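Local coordinates for protein putative hexulose 6 phosphate synthase (Salmonella typhimurium, PDB 3F4W) that has the TIM-barrel fold of the orotidine 5'-phosphate decarboxylase / HUMPS family and is probably an enzyme, though its function is unproven, at residues M1-E9 against G180-T191; D114-L122 against D149-R157. All coordinates share one frame; numbering follows the deposited sequence.

Interaction 1. Residues M1-E9 against G180-T191; sequences MKLQLALDE and GPDVVIVGSAIT
Gly180 and Pro181 receive the side chain of Met1 where the last strand of a TIM barrel, 183-186, runs parallel to the first, 2-7, and closes the eight-stranded sheet. Met1 CE lies 3.8 Å from Gly180 CA, and its sulfur passes beside Pro181 CD. With CG set between the backbone N and the carbonyl carbon (chi1 54°) and a bend at chi3 (67°), the methyl end also comes close to Pro181 O. Asp182 O starts the strand pairing by accepting Lys2 N at 2.9 Å, while its OD2 is hydrogen-bonded to Ile162 N. Val183 faces the barrel interior, its CG1 against Gln4 CB. Val184 N donates to Lys2 O and Val184 O accepts Gln4 N, so it spans the two residues flanking its partner Leu3, as in parallel sheets. Ile185, again on the inner face, lies alongside Gln4 and points the same way, with CG1 3.7 Å from Gln4 CD; Gln4 NE2 is hydrogen-bonded to Glu30 OE1 of strand 28-31. Val186 repeats the bridge between Gln4 O and Ala6 N, the latter donor tilted 30° from the carbonyl plane, and on the outer face its CG2 meets Leu3 CD1 at 4.1 Å. Gly187 occupies the N-cap position of the short helix 188-191. Its N, weakly, and Ser188 N bind a malonate ion, probably from the crystallisation liquor, at the C-terminal end of the strands, where TIM-barrel enzymes place their active sites. Ile190 faces back to the strand, CD1 3.8 Å from Leu5 CD1, in an apolar layer that includes Met19 and Phe18 of helix 12-22. Thr191 brings CG2 toward Ala6 O and Leu7 CD2, and one water joins the two segments, donating to Ala6 O at 2.6 Å and hydrogen-bonded to Thr191 OG1 at 3.2 Å.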
loop_
_atom_site.group_PDB
_atom_site.type_symbol
_atom_site.label_atom_id
_atom_site.label_comp_id
_atom_site.label_asym_id
_atom_site.label_seq_id
_atom_site.Cartn_x
_atom_site.Cartn_y
_atom_site.Cartn_z
ATOM N N MET A 1 26.522 -5.661 7.206
ATOM C CA MET A 1 25.245 -5.202 6.679
ATOM C C MET A 1 24.753 -6.093 5.548
ATOM O O MET A 1 25.537 -6.558 4.722
ATOM C CB MET A 1 25.344 -3.747 6.213
ATOM C CG MET A 1 26.458 -3.480 5.226
ATOM S SD MET A 1 26.800 -1.717 5.064
ATOM C CE MET A 1 27.470 -1.333 6.685
ATOM N N LYS A 2 23.443 -6.315 5.520
ATOM C CA LYS A 2 22.824 -7.233 4.574
ATOM C C LYS A 2 22.485 -6.559 3.254
ATOM O O LYS A 2 22.208 -5.363 3.213
ATOM C CB LYS A 2 21.543 -7.810 5.172
ATOM C CG LYS A 2 21.737 -8.623 6.439
ATOM C CD LYS A 2 20.402 -9.164 6.924
ATOM C CE LYS A 2 20.561 -10.108 8.103
ATOM N NZ LYS A 2 19.230 -10.547 8.624
ATOM N N LEU A 3 22.499 -7.336 2.176
ATOM C CA LEU A 3 22.025 -6.856 0.884
ATOM C C LEU A 3 20.603 -7.336 0.621
ATOM O O LEU A 3 20.351 -8.532 0.499
ATOM C CB LEU A 3 22.952 -7.303 -0.248
ATOM C CG LEU A 3 22.463 -6.986 -1.664
ATOM C CD1 LEU A 3 22.112 -5.509 -1.802
ATOM C CD2 LEU A 3 23.496 -7.395 -2.707
ATOM N N GLN A 4 19.673 -6.391 0.539
ATOM C CA GLN A 4 18.286 -6.707 0.224
ATOM C C GLN A 4 18.015 -6.324 -1.227
ATOM O O GLN A 4 18.313 -5.205 -1.644
ATOM C CB GLN A 4 17.350 -5.953 1.171
ATOM C CG GLN A 4 15.878 -6.040 0.820
ATOM C CD GLN A 4 14.993 -5.500 1.932
ATOM O OE1 GLN A 4 15.258 -5.729 3.112
ATOM N NE2 GLN A 4 13.935 -4.785 1.561
ATOM N N LEU A 5 17.471 -7.265 -1.996
ATOM C CA LEU A 5 17.200 -7.050 -3.416
ATOM C C LEU A 5 15.712 -6.853 -3.702
ATOM O O LEU A 5 14.912 -7.777 -3.546
ATOM C CB LEU A 5 17.720 -8.227 -4.242
ATOM C CG LEU A 5 17.400 -8.192 -5.737
ATOM C CD1 LEU A 5 18.171 -7.079 -6.432
ATOM C CD2 LEU A 5 17.713 -9.529 -6.376
ATOM N N ALA A 6 15.346 -5.653 -4.139
ATOM C CA ALA A 6 13.953 -5.363 -4.475
ATOM C C ALA A 6 13.565 -5.871 -5.866
ATOM O O ALA A 6 14.103 -5.420 -6.876
ATOM C CB ALA A 6 13.675 -3.862 -4.359
ATOM N N LEU A 7 12.630 -6.817 -5.906
ATOM C CA LEU A 7 12.035 -7.258 -7.160
ATOM C C LEU A 7 10.705 -6.535 -7.366
ATOM O O LEU A 7 9.676 -6.943 -6.830
ATOM C CB LEU A 7 11.816 -8.772 -7.155
ATOM C CG LEU A 7 13.043 -9.641 -6.869
ATOM C CD1 LEU A 7 12.656 -11.108 -6.853
ATOM C CD2 LEU A 7 14.135 -9.387 -7.894
ATOM N N ASP A 8 10.729 -5.456 -8.139
ATOM C CA ASP A 8 9.557 -4.594 -8.259
ATOM C C ASP A 8 8.679 -4.887 -9.479
ATOM O O ASP A 8 7.485 -5.153 -9.341
ATOM C CB ASP A 8 9.975 -3.120 -8.248
ATOM C CG ASP A 8 10.338 -2.622 -6.853
ATOM O OD1 ASP A 8 9.952 -3.279 -5.862
ATOM O OD2 ASP A 8 11.007 -1.569 -6.748
ATOM N N GLU A 9 9.270 -4.839 -10.668
ATOM C CA GLU A 9 8.485 -4.851 -11.898
ATOM C C GLU A 9 8.520 -6.172 -12.664
ATOM O O GLU A 9 8.048 -6.248 -13.800
ATOM C CB GLU A 9 8.923 -3.694 -12.797
ATOM C CG GLU A 9 8.883 -2.343 -12.089
ATOM C CD GLU A 9 9.213 -1.181 -13.007
ATOM O OE1 GLU A 9 9.398 -1.414 -14.220
ATOM O OE2 GLU A 9 9.287 -0.035 -12.513
ATOM N N GLY A 180 27.069 2.990 7.933
ATOM C CA GLY A 180 26.790 1.832 8.759
ATOM C C GLY A 180 25.330 1.475 8.973
ATOM O O GLY A 180 24.916 1.217 10.107
ATOM N N PRO A 181 24.537 1.441 7.890
ATOM C CA PRO A 181 23.179 0.907 8.030
ATOM C C PRO A 181 23.270 -0.594 8.276
ATOM O O PRO A 181 24.319 -1.184 8.026
ATOM C CB PRO A 181 22.547 1.158 6.654
ATOM C CG PRO A 181 23.584 1.901 5.837
ATOM C CD PRO A 181 24.899 1.669 6.483
ATOM N N ASP A 182 22.190 -1.204 8.749
ATOM C CA ASP A 182 22.165 -2.649 8.941
ATOM C C ASP A 182 21.777 -3.367 7.652
ATOM O O ASP A 182 22.226 -4.484 7.388
ATOM C CB ASP A 182 21.217 -3.016 10.080
ATOM C CG ASP A 182 21.635 -2.401 11.394
ATOM O OD1 ASP A 182 22.592 -2.913 12.011
ATOM O OD2 ASP A 182 21.011 -1.401 11.814
ATOM N N VAL A 183 20.951 -2.717 6.843
ATOM C CA VAL A 183 20.531 -3.292 5.572
ATOM C C VAL A 183 20.605 -2.256 4.463
ATOM O O VAL A 183 20.125 -1.131 4.614
ATOM C CB VAL A 183 19.093 -3.861 5.645
ATOM C CG1 VAL A 183 18.648 -4.390 4.276
ATOM C CG2 VAL A 183 19.005 -4.957 6.700
ATOM N N VAL A 184 21.228 -2.637 3.357
ATOM C CA VAL A 184 21.240 -1.811 2.162
ATOM C C VAL A 184 20.319 -2.455 1.129
ATOM O O VAL A 184 20.474 -3.631 0.791
ATOM C CB VAL A 184 22.661 -1.662 1.598
ATOM C CG1 VAL A 184 22.629 -0.937 0.266
ATOM C CG2 VAL A 184 23.545 -0.922 2.595
ATOM N N ILE A 185 19.345 -1.685 0.652
ATOM C CA ILE A 185 18.352 -2.179 -0.297
ATOM C C ILE A 185 18.674 -1.693 -1.709
ATOM O O ILE A 185 18.896 -0.503 -1.930
ATOM C CB ILE A 185 16.924 -1.716 0.095
ATOM C CG1 ILE A 185 16.556 -2.231 1.490
ATOM C CG2 ILE A 185 15.909 -2.183 -0.932
ATOM C CD1 ILE A 185 15.450 -1.442 2.178
ATOM N N VAL A 186 18.707 -2.621 -2.658
ATOM C CA VAL A 186 18.998 -2.293 -4.047
ATOM C C VAL A 186 17.981 -2.980 -4.943
ATOM O O VAL A 186 17.590 -4.121 -4.692
ATOM C CB VAL A 186 20.427 -2.726 -4.448
ATOM C CG1 VAL A 186 20.638 -2.566 -5.946
ATOM C CG2 VAL A 186 21.459 -1.917 -3.679
ATOM N N GLY A 187 17.539 -2.277 -5.978
ATOM C CA GLY A 187 16.575 -2.834 -6.904
ATOM C C GLY A 187 17.035 -2.648 -8.332
ATOM O O GLY A 187 17.724 -3.503 -8.888
ATOM N N SER A 188 16.673 -1.505 -8.905
ATOM C CA SER A 188 16.916 -1.205 -10.314
ATOM C C SER A 188 18.368 -1.379 -10.760
ATOM O O SER A 188 18.629 -1.861 -11.862
ATOM C CB SER A 188 16.440 0.215 -10.639
ATOM O OG SER A 188 16.652 0.523 -12.005
ATOM N N ALA A 189 19.312 -0.974 -9.918
ATOM C CA ALA A 189 20.727 -1.073 -10.270
ATOM C C ALA A 189 21.084 -2.497 -10.675
ATOM O O ALA A 189 21.928 -2.716 -11.547
ATOM C CB ALA A 189 21.603 -0.608 -9.115
ATOM N N ILE A 190 20.429 -3.466 -10.043
ATOM C CA ILE A 190 20.681 -4.876 -10.320
ATOM C C ILE A 190 19.712 -5.474 -11.342
ATOM O O ILE A 190 20.127 -6.172 -12.269
ATOM C CB ILE A 190 20.648 -5.715 -9.019
ATOM C CG1 ILE A 190 21.856 -5.371 -8.137
ATOM C CG2 ILE A 190 20.617 -7.201 -9.342
ATOM C CD1 ILE A 190 21.766 -5.907 -6.720
ATOM N N THR A 191 18.420 -5.203 -11.182
ATOM C CA THR A 191 17.422 -5.819 -12.054
ATOM C C THR A 191 17.511 -5.324 -13.499
ATOM O O THR A 191 17.180 -6.054 -14.432
ATOM C CB THR A 191 15.987 -5.646 -11.515
ATOM O OG1 THR A 191 15.705 -4.255 -11.336
ATOM C CG2 THR A 191 15.833 -6.367 -10.183
HETATM O O HOH W 1 13.778 -3.786 -8.887
#

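Interaction 2. Residues D114-L122 against D149-R157; sequences DDLPARVRL and DLITMLKVR
Val156 plugs a hollow on helix 116-122 walled by Pro117, Val120 and Arg121. Its two methyls divide the work: CG2 presses on Pro117 CB at 3.8 Å, whereas CG1 reaches over Pro117 O, touches Val120 CG1 and brushes the aliphatic CG of Arg121. The Pro117 and Val156 side chains cross at about a right angle, and one turn earlier along the partner helix Pro117 CG rests on Thr152 CG2, also 3.8 Å away. Bumps of helix 116-122 fill hollows in return. Leu116 sends CD2 into the dip between Asp149 and Thr152, 3.5 Å from Asp149 O, and its CD1 approaches Met153 CE. Val120 drops into the next dip, among Met153, Val156 and Arg157, with CG2 3.7 Å from Met153 SD and CG1 over Arg157 CA. Met153 can line this hollow because its chain folds at chi2 (66°) and chi3 (81°), carrying sulfur and methyl back beneath Val120. The fit is entirely van der Waals, between segments whose axes pass 9.6 Å apart at 43°. In the barrel these are adjacent helices of the outer layer: helix 116-126 follows strand 105-109, and helix 147-156 comes after strand 130-134. Val120 and Met153 both continue inward onto Leu131 of strand 130-134, and Met153 also reaches Ile162 of strand 161-165.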
loop_
_atom_site.group_PDB
_atom_site.type_symbol
_atom_site.label_atom_id
_atom_site.label_comp_id
_atom_site.label_asym_id
_atom_site.label_seq_id
_atom_site.Cartn_x
_atom_site.Cartn_y
_atom_site.Cartn_z
ATOM N N ASP A 114 7.319 13.370 6.917
ATOM C CA ASP A 114 7.648 14.797 6.908
ATOM C C ASP A 114 8.579 15.230 8.041
ATOM O O ASP A 114 9.526 15.978 7.817
ATOM C CB ASP A 114 6.370 15.644 6.923
ATOM C CG ASP A 114 5.821 15.898 5.528
ATOM O OD1 ASP A 114 4.581 15.981 5.376
ATOM O OD2 ASP A 114 6.632 16.013 4.583
ATOM N N ASP A 115 8.296 14.772 9.257
ATOM C CA ASP A 115 9.125 15.107 10.411
ATOM C C ASP A 115 9.827 13.858 10.931
ATOM O O ASP A 115 9.352 13.203 11.856
ATOM C CB ASP A 115 8.279 15.748 11.514
ATOM C CG ASP A 115 9.123 16.376 12.614
ATOM O OD1 ASP A 115 10.353 16.142 12.644
ATOM O OD2 ASP A 115 8.548 17.104 13.454
ATOM N N LEU A 116 10.966 13.544 10.326
ATOM C CA LEU A 116 11.681 12.306 10.612
ATOM C C LEU A 116 12.045 12.126 12.093
ATOM O O LEU A 116 11.711 11.104 12.689
ATOM C CB LEU A 116 12.918 12.202 9.716
ATOM C CG LEU A 116 13.544 10.823 9.490
ATOM C CD1 LEU A 116 12.478 9.769 9.234
ATOM C CD2 LEU A 116 14.521 10.891 8.328
ATOM N N PRO A 117 12.721 13.117 12.701
ATOM C CA PRO A 117 13.103 12.933 14.107
ATOM C C PRO A 117 11.909 12.693 15.039
ATOM O O PRO A 117 11.950 11.777 15.857
ATOM C CB PRO A 117 13.808 14.250 14.457
ATOM C CG PRO A 117 14.302 14.769 13.148
ATOM C CD PRO A 117 13.255 14.374 12.146
ATOM N N ALA A 118 10.863 13.503 14.917
ATOM C CA ALA A 118 9.682 13.334 15.757
ATOM C C ALA A 118 9.040 11.965 15.542
ATOM O O ALA A 118 8.621 11.306 16.496
ATOM C CB ALA A 118 8.675 14.447 15.495
ATOM N N ARG A 119 8.975 11.534 14.287
ATOM C CA ARG A 119 8.311 10.279 13.945
ATOM C C ARG A 119 9.109 9.083 14.461
ATOM O O ARG A 119 8.541 8.113 14.974
ATOM C CB ARG A 119 8.109 10.183 12.428
ATOM C CG ARG A 119 7.077 9.156 12.000
ATOM C CD ARG A 119 5.718 9.472 12.603
ATOM N NE ARG A 119 4.723 8.469 12.240
ATOM C CZ ARG A 119 3.523 8.371 12.800
ATOM N NH1 ARG A 119 3.161 9.211 13.757
ATOM N NH2 ARG A 119 2.688 7.421 12.409
ATOM N N VAL A 120 10.430 9.154 14.323
ATOM C CA VAL A 120 11.302 8.098 14.827
ATOM C C VAL A 120 11.159 7.932 16.337
ATOM O O VAL A 120 11.059 6.813 16.836
ATOM C CB VAL A 120 12.774 8.357 14.466
ATOM C CG1 VAL A 120 13.675 7.343 15.152
ATOM C CG2 VAL A 120 12.963 8.298 12.956
ATOM N N ARG A 121 11.133 9.044 17.064
ATOM C CA ARG A 121 10.991 8.981 18.515
ATOM C C ARG A 121 9.679 8.298 18.869
ATOM O O ARG A 121 9.625 7.429 19.738
ATOM C CB ARG A 121 11.007 10.379 19.140
ATOM C CG ARG A 121 12.243 11.212 18.856
ATOM C CD ARG A 121 12.151 12.568 19.566
ATOM N NE ARG A 121 13.055 13.552 18.979
ATOM C CZ ARG A 121 12.655 14.611 18.282
ATOM N NH1 ARG A 121 11.364 14.841 18.093
ATOM N NH2 ARG A 121 13.549 15.449 17.782
ATOM N N LEU A 122 8.622 8.706 18.181
ATOM C CA LEU A 122 7.289 8.190 18.435
ATOM C C LEU A 122 7.216 6.690 18.160
ATOM O O LEU A 122 6.663 5.930 18.954
ATOM C CB LEU A 122 6.275 8.944 17.573
ATOM C CG LEU A 122 4.793 8.800 17.907
ATOM C CD1 LEU A 122 3.989 9.913 17.251
ATOM C CD2 LEU A 122 4.300 7.456 17.452
ATOM N N ASP A 149 18.243 11.771 4.508
ATOM C CA ASP A 149 17.336 11.148 5.470
ATOM C C ASP A 149 18.043 10.082 6.310
ATOM O O ASP A 149 17.752 9.927 7.494
ATOM C CB ASP A 149 16.100 10.566 4.771
ATOM C CG ASP A 149 15.081 11.636 4.397
ATOM O OD1 ASP A 149 15.235 12.796 4.837
ATOM O OD2 ASP A 149 14.119 11.315 3.669
ATOM N N LEU A 150 18.979 9.356 5.705
ATOM C CA LEU A 150 19.732 8.347 6.445
ATOM C C LEU A 150 20.594 8.997 7.527
ATOM O O LEU A 150 20.718 8.472 8.633
ATOM C CB LEU A 150 20.608 7.506 5.511
ATOM C CG LEU A 150 21.424 6.403 6.194
ATOM C CD1 LEU A 150 20.514 5.455 6.960
ATOM C CD2 LEU A 150 22.251 5.633 5.184
ATOM N N ILE A 151 21.184 10.142 7.199
ATOM C CA ILE A 151 21.997 10.890 8.152
ATOM C C ILE A 151 21.183 11.291 9.379
ATOM O O ILE A 151 21.611 11.089 10.514
ATOM C CB ILE A 151 22.603 12.146 7.504
ATOM C CG1 ILE A 151 23.602 11.749 6.416
ATOM C CG2 ILE A 151 23.261 13.029 8.559
ATOM C CD1 ILE A 151 24.103 12.916 5.595
ATOM N N THR A 152 20.001 11.852 9.152
ATOM C CA THR A 152 19.122 12.208 10.258
ATOM C C THR A 152 18.702 10.974 11.049
ATOM O O THR A 152 18.745 10.968 12.279
ATOM C CB THR A 152 17.874 12.948 9.771
ATOM O OG1 THR A 152 18.268 14.185 9.169
ATOM C CG2 THR A 152 16.935 13.230 10.934
ATOM N N MET A 153 18.298 9.927 10.338
ATOM C CA MET A 153 17.892 8.690 10.989
ATOM C C MET A 153 18.969 8.180 11.947
ATOM O O MET A 153 18.681 7.839 13.093
ATOM C CB MET A 153 17.559 7.613 9.952
ATOM C CG MET A 153 17.282 6.256 10.567
ATOM S SD MET A 153 15.780 6.256 11.562
ATOM C CE MET A 153 14.538 6.089 10.280
ATOM N N LEU A 154 20.209 8.129 11.473
ATOM C CA LEU A 154 21.310 7.605 12.278
ATOM C C LEU A 154 21.612 8.461 13.510
ATOM O O LEU A 154 22.110 7.957 14.519
ATOM C CB LEU A 154 22.566 7.434 11.420
ATOM C CG LEU A 154 22.461 6.339 10.361
ATOM C CD1 LEU A 154 23.697 6.298 9.473
ATOM C CD2 LEU A 154 22.223 4.995 11.030
ATOM N N LYS A 155 21.304 9.750 13.427
ATOM C CA LYS A 155 21.519 10.652 14.553
ATOM C C LYS A 155 20.407 10.531 15.594
ATOM O O LYS A 155 20.648 10.686 16.790
ATOM C CB LYS A 155 21.623 12.098 14.068
ATOM C CG LYS A 155 22.734 12.338 13.062
ATOM C CD LYS A 155 22.688 13.760 12.524
ATOM C CE LYS A 155 23.266 14.748 13.521
ATOM N NZ LYS A 155 24.745 14.633 13.596
ATOM N N VAL A 156 19.191 10.242 15.138
ATOM C CA VAL A 156 18.030 10.233 16.025
ATOM C C VAL A 156 17.707 8.857 16.599
ATOM O O VAL A 156 17.271 8.752 17.743
ATOM C CB VAL A 156 16.772 10.787 15.325
ATOM C CG1 VAL A 156 15.586 10.763 16.276
ATOM C CG2 VAL A 156 17.026 12.197 14.815
ATOM N N ARG A 157 17.910 7.804 15.811
ATOM C CA ARG A 157 17.541 6.460 16.255
ATOM C C ARG A 157 18.274 6.047 17.531
ATOM O O ARG A 157 19.449 6.363 17.716
ATOM C CB ARG A 157 17.753 5.427 15.139
ATOM C CG ARG A 157 19.200 5.095 14.828
ATOM C CD ARG A 157 19.721 3.932 15.667
ATOM N NE ARG A 157 21.152 3.735 15.460
ATOM C CZ ARG A 157 21.670 2.837 14.630
ATOM N NH1 ARG A 157 20.875 2.034 13.940
ATOM N NH2 ARG A 157 22.984 2.733 14.499
#

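Interaction 1 belongs to the sheet and interaction 2 to the helical layer around it, with centres about 21 Å apart. The pairing of 1-9 with 180-191 lies about 7 Å from the chain centre and is held chiefly by backbone hydrogen bonds between strands far apart in sequence; apolar side chains serve its outer face, and Lys2 and Gln4 mix with Val183 and Ile185 on its inner face. The helices of 114-122 and 149-157, about 17 Å out, are closer in sequence and joined by van der Waals packing without polar bonds between them; the outward side, with Arg121, is exposed to solvent. The two meet just before strand 183-186, where Pro181 CG touches Leu150 CD2 at 4.0 Å and Asp182 lies near Arg157.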